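Local coordinates for caspase-3 (PDB 6WI4), which probably cleaves target proteins after aspartate residues, as a cysteine protease of the caspase family linked to apoptosis in a reef-building coral, at residues Ala82-Ile87 / Met124-Ala129; Ala14-Asn19 / Phe52-Tyr57. One frame throughout, in Å; residues are numbered along the deposited sequence.

Interaction 1: residues Ala82-Ile87 / Met124-Ala129; sequences AFIFSI and MFFFQA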
loop_
_atom_site.group_PDB
_atom_site.type_symbol
_atom_site.label_atom_id
_atom_site.label_comp_id
_atom_site.label_asym_id
_atom_site.label_seq_id
_atom_site.Cartn_x
_atom_site.Cartn_y
_atom_site.Cartn_z
ATOM N N ALA A 82 -3.161 3.448 15.391
ATOM C CA ALA A 82 -2.512 3.464 14.083
ATOM C C ALA A 82 -3.583 3.585 13.009
ATOM O O ALA A 82 -4.774 3.437 13.284
ATOM C CB ALA A 82 -1.668 2.203 13.877
ATOM N N PHE A 83 -3.144 3.834 11.771
ATOM C CA PHE A 83 -4.043 3.919 10.620
ATOM C C PHE A 83 -3.357 3.302 9.416
ATOM O O PHE A 83 -2.160 3.515 9.215
ATOM C CB PHE A 83 -4.430 5.373 10.309
ATOM C CG PHE A 83 -5.241 5.537 9.047
ATOM C CD1 PHE A 83 -6.556 5.098 8.995
ATOM C CD2 PHE A 83 -4.695 6.143 7.925
ATOM C CE1 PHE A 83 -7.305 5.245 7.830
ATOM C CE2 PHE A 83 -5.436 6.292 6.761
ATOM C CZ PHE A 83 -6.748 5.841 6.718
ATOM N N ILE A 84 -4.117 2.557 8.609
ATOM C CA ILE A 84 -3.607 1.934 7.387
ATOM C C ILE A 84 -4.464 2.372 6.211
ATOM O O ILE A 84 -5.697 2.321 6.290
ATOM C CB ILE A 84 -3.606 0.400 7.496
ATOM C CG1 ILE A 84 -2.521 -0.054 8.468
ATOM C CG2 ILE A 84 -3.450 -0.252 6.107
ATOM C CD1 ILE A 84 -2.523 -1.560 8.716
ATOM N N PHE A 85 -3.812 2.765 5.115
ATOM C CA PHE A 85 -4.470 3.031 3.841
ATOM C C PHE A 85 -3.746 2.253 2.751
ATOM O O PHE A 85 -2.522 2.333 2.648
ATOM C CB PHE A 85 -4.459 4.530 3.515
ATOM C CG PHE A 85 -5.075 4.869 2.193
ATOM C CD1 PHE A 85 -4.327 4.808 1.020
ATOM C CD2 PHE A 85 -6.389 5.286 2.121
ATOM C CE1 PHE A 85 -4.889 5.122 -0.195
ATOM C CE2 PHE A 85 -6.959 5.609 0.895
ATOM C CZ PHE A 85 -6.203 5.534 -0.255
ATOM N N SER A 86 -4.490 1.521 1.927
ATOM C CA SER A 86 -3.856 0.766 0.853
ATOM C C SER A 86 -4.680 0.913 -0.414
ATOM O O SER A 86 -5.907 1.009 -0.367
ATOM C CB SER A 86 -3.687 -0.720 1.225
ATOM O OG SER A 86 -4.952 -1.358 1.406
ATOM N N ILE A 87 -4.000 0.947 -1.553
ATOM C CA ILE A 87 -4.706 1.064 -2.819
ATOM C C ILE A 87 -4.015 0.204 -3.862
ATOM O O ILE A 87 -2.785 0.135 -3.926
ATOM C CB ILE A 87 -4.836 2.535 -3.273
ATOM C CG1 ILE A 87 -5.734 2.622 -4.514
ATOM C CG2 ILE A 87 -3.470 3.167 -3.484
ATOM C CD1 ILE A 87 -6.295 4.032 -4.764
ATOM N N MET A 124 0.275 4.347 7.918
ATOM C CA MET A 124 0.899 3.448 6.952
ATOM C C MET A 124 0.140 3.496 5.638
ATOM O O MET A 124 -1.079 3.311 5.619
ATOM C CB MET A 124 0.915 2.019 7.483
ATOM C CG MET A 124 1.731 1.836 8.746
ATOM S SD MET A 124 1.354 0.270 9.550
ATOM C CE MET A 124 0.133 0.823 10.744
ATOM N N PHE A 125 0.862 3.699 4.542
ATOM C CA PHE A 125 0.281 3.683 3.206
ATOM C C PHE A 125 0.954 2.594 2.384
ATOM O O PHE A 125 2.187 2.514 2.357
ATOM C CB PHE A 125 0.446 5.048 2.539
ATOM C CG PHE A 125 -0.429 6.096 3.129
ATOM C CD1 PHE A 125 -0.144 6.637 4.369
ATOM C CD2 PHE A 125 -1.567 6.515 2.465
ATOM C CE1 PHE A 125 -0.972 7.596 4.929
ATOM C CE2 PHE A 125 -2.392 7.464 3.021
ATOM C CZ PHE A 125 -2.091 8.007 4.254
ATOM N N PHE A 126 0.153 1.747 1.739
ATOM C CA PHE A 126 0.653 0.680 0.881
ATOM C C PHE A 126 0.132 0.892 -0.531
ATOM O O PHE A 126 -1.074 1.078 -0.724
ATOM C CB PHE A 126 0.213 -0.701 1.376
ATOM C CG PHE A 126 0.639 -1.017 2.778
ATOM C CD1 PHE A 126 -0.138 -0.633 3.860
ATOM C CD2 PHE A 126 1.805 -1.737 3.009
ATOM C CE1 PHE A 126 0.248 -0.936 5.157
ATOM C CE2 PHE A 126 2.200 -2.037 4.308
ATOM C CZ PHE A 126 1.415 -1.640 5.379
ATOM N N PHE A 127 1.022 0.828 -1.516
ATOM C CA PHE A 127 0.653 1.082 -2.905
ATOM C C PHE A 127 1.057 -0.093 -3.775
ATOM O O PHE A 127 2.240 -0.447 -3.822
ATOM C CB PHE A 127 1.338 2.339 -3.444
ATOM C CG PHE A 127 1.027 3.581 -2.689
ATOM C CD1 PHE A 127 -0.127 4.291 -2.953
ATOM C CD2 PHE A 127 1.884 4.051 -1.715
ATOM C CE1 PHE A 127 -0.426 5.447 -2.242
ATOM C CE2 PHE A 127 1.599 5.223 -1.012
ATOM C CZ PHE A 127 0.443 5.917 -1.280
ATOM N N GLN A 128 0.095 -0.663 -4.504
ATOM C CA GLN A 128 0.384 -1.548 -5.626
ATOM C C GLN A 128 -0.130 -0.825 -6.868
ATOM O O GLN A 128 -1.341 -0.758 -7.096
ATOM C CB GLN A 128 -0.262 -2.919 -5.460
ATOM C CG GLN A 128 -0.205 -3.784 -6.724
ATOM C CD GLN A 128 1.210 -3.985 -7.247
ATOM O OE1 GLN A 128 2.142 -4.249 -6.480
ATOM N NE2 GLN A 128 1.374 -3.875 -8.562
ATOM N N ALA A 129 0.795 -0.261 -7.648
ATOM C CA ALA A 129 0.493 0.568 -8.806
ATOM C C ALA A 129 1.791 0.853 -9.540
ATOM O O ALA A 129 2.873 0.857 -8.945
ATOM C CB ALA A 129 -0.184 1.891 -8.406
#
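Ile84 to Ile87 pair in parallel with Met124 to Phe127 at the buried centre of the main β-sheet, where the strand segments 83-87 and 124-128 lie side by side, their axes 4.6 Å apart at closest approach. Five backbone hydrogen bonds pass alternately from one strand to the other. They begin with Met124 N to Phe83 O, which is 2.9 Å long and essentially straight at 179°, and finish with Gln128 N to Ile87 O at 3.0 Å. Five backbone N-H groups are thus paired between the two strands, and the mostly apolar side chains suit a contact whose touching residues are all buried.

On the face of Ile84, Met124 and Phe126, the thioether chain of Met124 bends at its last torsion (chi3 -96°) and lays its methyl CE against Ile84 CG1 at 3.6 Å. The other branch of Ile84, CG2, meets the edge of the Phe126 ring, 3.9 Å from CE1. Ser86 suits the spot beside Phe126 because it is small, and its buried hydroxyl is satisfied by the carbonyl of Val15. Helices 36-49 and 168-180 cover this side.

The opposite face is mostly aromatic. Phe125 swings its ring across to Phe85, bringing CE2 to 3.6 Å from Phe85 CB; the two ring planes are inclined at 38°. Farther along, Ile87 CG2 touches Phe127 CD1 at 3.6 Å, and the Phe127 ring also stacks on Tyr151.

Gln128 ends the row of bonds. Its side-chain amide heads clear of strand 83-87, and NE2 hydrogen-bonds to Ser159 and to an acidic side chain of the bound peptide. As in other members of the caspase fold, the end of this central parallel strand probably leads to the catalytic cysteine.

Interaction 2: residues Ala14-Asn19 / Phe52-Tyr57; sequences AVIINN and FDVRIY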
loop_
_atom_site.group_PDB
_atom_site.type_symbol
_atom_site.label_atom_id
_atom_site.label_comp_id
_atom_site.label_asym_id
_atom_site.label_seq_id
_atom_site.Cartn_x
_atom_site.Cartn_y
_atom_site.Cartn_z
ATOM N N ALA A 14 -8.204 0.105 8.689
ATOM C CA ALA A 14 -7.372 -0.218 7.533
ATOM C C ALA A 14 -8.249 -0.171 6.293
ATOM O O ALA A 14 -9.170 -0.980 6.155
ATOM C CB ALA A 14 -6.719 -1.595 7.678
ATOM N N VAL A 15 -7.971 0.761 5.411
ATOM C CA VAL A 15 -8.712 0.926 4.164
ATOM C C VAL A 15 -8.023 0.154 3.044
ATOM O O VAL A 15 -6.797 0.221 2.891
ATOM C CB VAL A 15 -8.820 2.416 3.792
ATOM C CG1 VAL A 15 -9.454 2.572 2.411
ATOM C CG2 VAL A 15 -9.591 3.179 4.859
ATOM N N ILE A 16 -8.810 -0.561 2.239
ATOM C CA ILE A 16 -8.343 -1.171 0.992
ATOM C C ILE A 16 -9.216 -0.659 -0.136
ATOM O O ILE A 16 -10.432 -0.891 -0.132
ATOM C CB ILE A 16 -8.403 -2.705 1.034
ATOM C CG1 ILE A 16 -7.562 -3.245 2.183
ATOM C CG2 ILE A 16 -7.956 -3.291 -0.307
ATOM C CD1 ILE A 16 -7.825 -4.729 2.432
ATOM N N ILE A 17 -8.603 -0.003 -1.114
ATOM C CA ILE A 17 -9.282 0.412 -2.333
ATOM C C ILE A 17 -8.745 -0.449 -3.465
ATOM O O ILE A 17 -7.544 -0.448 -3.742
ATOM C CB ILE A 17 -9.095 1.910 -2.603
ATOM C CG1 ILE A 17 -9.786 2.714 -1.488
ATOM C CG2 ILE A 17 -9.679 2.268 -3.964
ATOM C CD1 ILE A 17 -9.438 4.190 -1.478
ATOM N N ASN A 18 -9.634 -1.207 -4.098
ATOM C CA ASN A 18 -9.276 -2.231 -5.072
ATOM C C ASN A 18 -9.868 -1.840 -6.422
ATOM O O ASN A 18 -11.066 -2.040 -6.654
ATOM C CB ASN A 18 -9.809 -3.580 -4.604
ATOM C CG ASN A 18 -9.526 -4.687 -5.580
ATOM O OD1 ASN A 18 -8.374 -4.941 -5.921
ATOM N ND2 ASN A 18 -10.584 -5.358 -6.046
ATOM N N ASN A 19 -9.050 -1.293 -7.322
ATOM C CA ASN A 19 -9.539 -0.847 -8.624
ATOM C C ASN A 19 -9.155 -1.865 -9.695
ATOM O O ASN A 19 -7.974 -2.034 -10.027
ATOM C CB ASN A 19 -9.022 0.559 -8.932
ATOM C CG ASN A 19 -9.830 1.629 -8.221
ATOM O OD1 ASN A 19 -10.833 1.331 -7.563
ATOM N ND2 ASN A 19 -9.397 2.884 -8.338
ATOM N N PHE A 52 -6.810 -4.823 12.802
ATOM C CA PHE A 52 -7.419 -3.612 12.279
ATOM C C PHE A 52 -8.863 -3.869 11.853
ATOM O O PHE A 52 -9.261 -4.998 11.545
ATOM C CB PHE A 52 -6.603 -3.062 11.100
ATOM C CG PHE A 52 -5.319 -2.385 11.520
ATOM C CD1 PHE A 52 -4.240 -3.140 11.953
ATOM C CD2 PHE A 52 -5.194 -0.997 11.493
ATOM C CE1 PHE A 52 -3.050 -2.527 12.357
ATOM C CE2 PHE A 52 -4.010 -0.379 11.901
ATOM C CZ PHE A 52 -2.945 -1.146 12.337
ATOM N N ASP A 53 -9.635 -2.787 11.848
ATOM C CA ASP A 53 -11.010 -2.747 11.345
ATOM C C ASP A 53 -10.930 -2.441 9.854
ATOM O O ASP A 53 -10.629 -1.310 9.466
ATOM C CB ASP A 53 -11.782 -1.686 12.131
ATOM C CG ASP A 53 -13.188 -1.410 11.600
ATOM O OD1 ASP A 53 -13.644 -2.027 10.617
ATOM O OD2 ASP A 53 -13.854 -0.548 12.213
ATOM N N VAL A 54 -11.160 -3.453 9.019
ATOM C CA VAL A 54 -10.860 -3.379 7.590
ATOM C C VAL A 54 -12.074 -2.871 6.827
ATOM O O VAL A 54 -13.187 -3.384 6.998
ATOM C CB VAL A 54 -10.419 -4.749 7.061
ATOM C CG1 VAL A 54 -10.200 -4.699 5.563
ATOM C CG2 VAL A 54 -9.162 -5.186 7.784
ATOM N N ARG A 55 -11.858 -1.862 5.983
ATOM C CA ARG A 55 -12.906 -1.288 5.146
ATOM C C ARG A 55 -12.485 -1.441 3.691
ATOM O O ARG A 55 -11.404 -0.981 3.306
ATOM C CB ARG A 55 -13.142 0.182 5.506
ATOM C CG ARG A 55 -13.133 0.465 7.000
ATOM C CD ARG A 55 -14.486 0.285 7.653
ATOM N NE ARG A 55 -14.452 0.603 9.088
ATOM C CZ ARG A 55 -14.510 1.834 9.598
ATOM N NH1 ARG A 55 -14.620 2.892 8.805
ATOM N NH2 ARG A 55 -14.470 2.017 10.913
ATOM N N ILE A 56 -13.320 -2.094 2.887
ATOM C CA ILE A 56 -12.965 -2.509 1.532
ATOM C C ILE A 56 -13.879 -1.812 0.538
ATOM O O ILE A 56 -15.105 -1.838 0.691
ATOM C CB ILE A 56 -13.052 -4.037 1.362
ATOM C CG1 ILE A 56 -12.181 -4.736 2.402
ATOM C CG2 ILE A 56 -12.639 -4.438 -0.058
ATOM C CD1 ILE A 56 -12.350 -6.239 2.431
ATOM N N TYR A 57 -13.279 -1.215 -0.493
ATOM C CA TYR A 57 -13.995 -0.564 -1.578
ATOM C C TYR A 57 -13.452 -1.056 -2.908
ATOM O O TYR A 57 -12.238 -1.241 -3.054
ATOM C CB TYR A 57 -13.844 0.960 -1.507
ATOM C CG TYR A 57 -14.534 1.613 -0.325
ATOM C CD1 TYR A 57 -13.886 1.782 0.899
ATOM C CD2 TYR A 57 -15.829 2.079 -0.446
ATOM C CE1 TYR A 57 -14.545 2.396 1.977
ATOM C CE2 TYR A 57 -16.482 2.689 0.604
ATOM C CZ TYR A 57 -15.845 2.845 1.805
ATOM O OH TYR A 57 -16.549 3.462 2.822
#
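Ala14, Ile16 and Asn18 exchange backbone hydrogen bonds with Asp53, Arg55 and Tyr57, joining the two parallel strands of a β-α-β crossover whose connecting helix is 36-49. Strand 53-58 is the outermost on this side of the sheet, which is why charged and partly exposed side chains are tolerated on it, while Ala14 to Ile17 are small or branched and apolar.

Arg55 shows this well. Its backbone N donates to Ala14 O at 2.8 Å, and its CB lies 4.2 Å from that same oxygen. From there CG stands anti to the carbonyl carbon, which carries it back along the strand toward Asp53, and the bend at the next torsion (chi2 -87°) then places CD, while Met72 of helix 62-73 touches the side chain. The guanidinium takes the carboxylate side-on through two hydrogen bonds: NE to Asp53 OD1 at 3.1 Å, and NH2 to Asp53 OD2 at 2.9 Å, the latter the salt bridge. Both oxygens lie near the guanidinium plane, yet they are approached from above the carboxylate plane, so the two flat groups are inclined to each other. A leucine in place of Arg55 would probably leave the Asp53 carboxylate without its counter-charge and free to turn. On the same face Tyr57 turns the edge of its ring toward Ile16 O and also packs on Ile68 of helix 62-73.

The face of Ala14, Ile16, Val54 and Ile56 is purely apolar. Ile16 CD1 packs obliquely on Val54 CG1, 3.9 Å away, under helix 36-49, and the methyl of small, buried Ala14 fits against Phe52 CB at 3.7 Å. At the start of the pairing, Ala14 N meets Asp53 O at 2.9 Å from well above the carbonyl plane, 43° out of it.

Overall arrangement
Interactions 1 and 2 belong to one sheet, their centres 9 Å apart, because strands 13-18 and 83-88 are neighbours within it. Val15 makes the join: its O probably accepts a hydrogen bond from Ser86 N at 2.8 Å, and its N probably donates one to Ile84 O at 2.9 Å. Side chains also touch there, Ser86 OG lying 3.3 Å from Ile16 CG1. The four strands thus run in the order 53-58, 13-18, 83-88, 123-128, from partly exposed rim to buried centre. Interaction 1 is the one that meets the bound peptide, through Gln128, whereas interaction 2 forms the outer flank of the same sheet, and helix 36-49 packs on both.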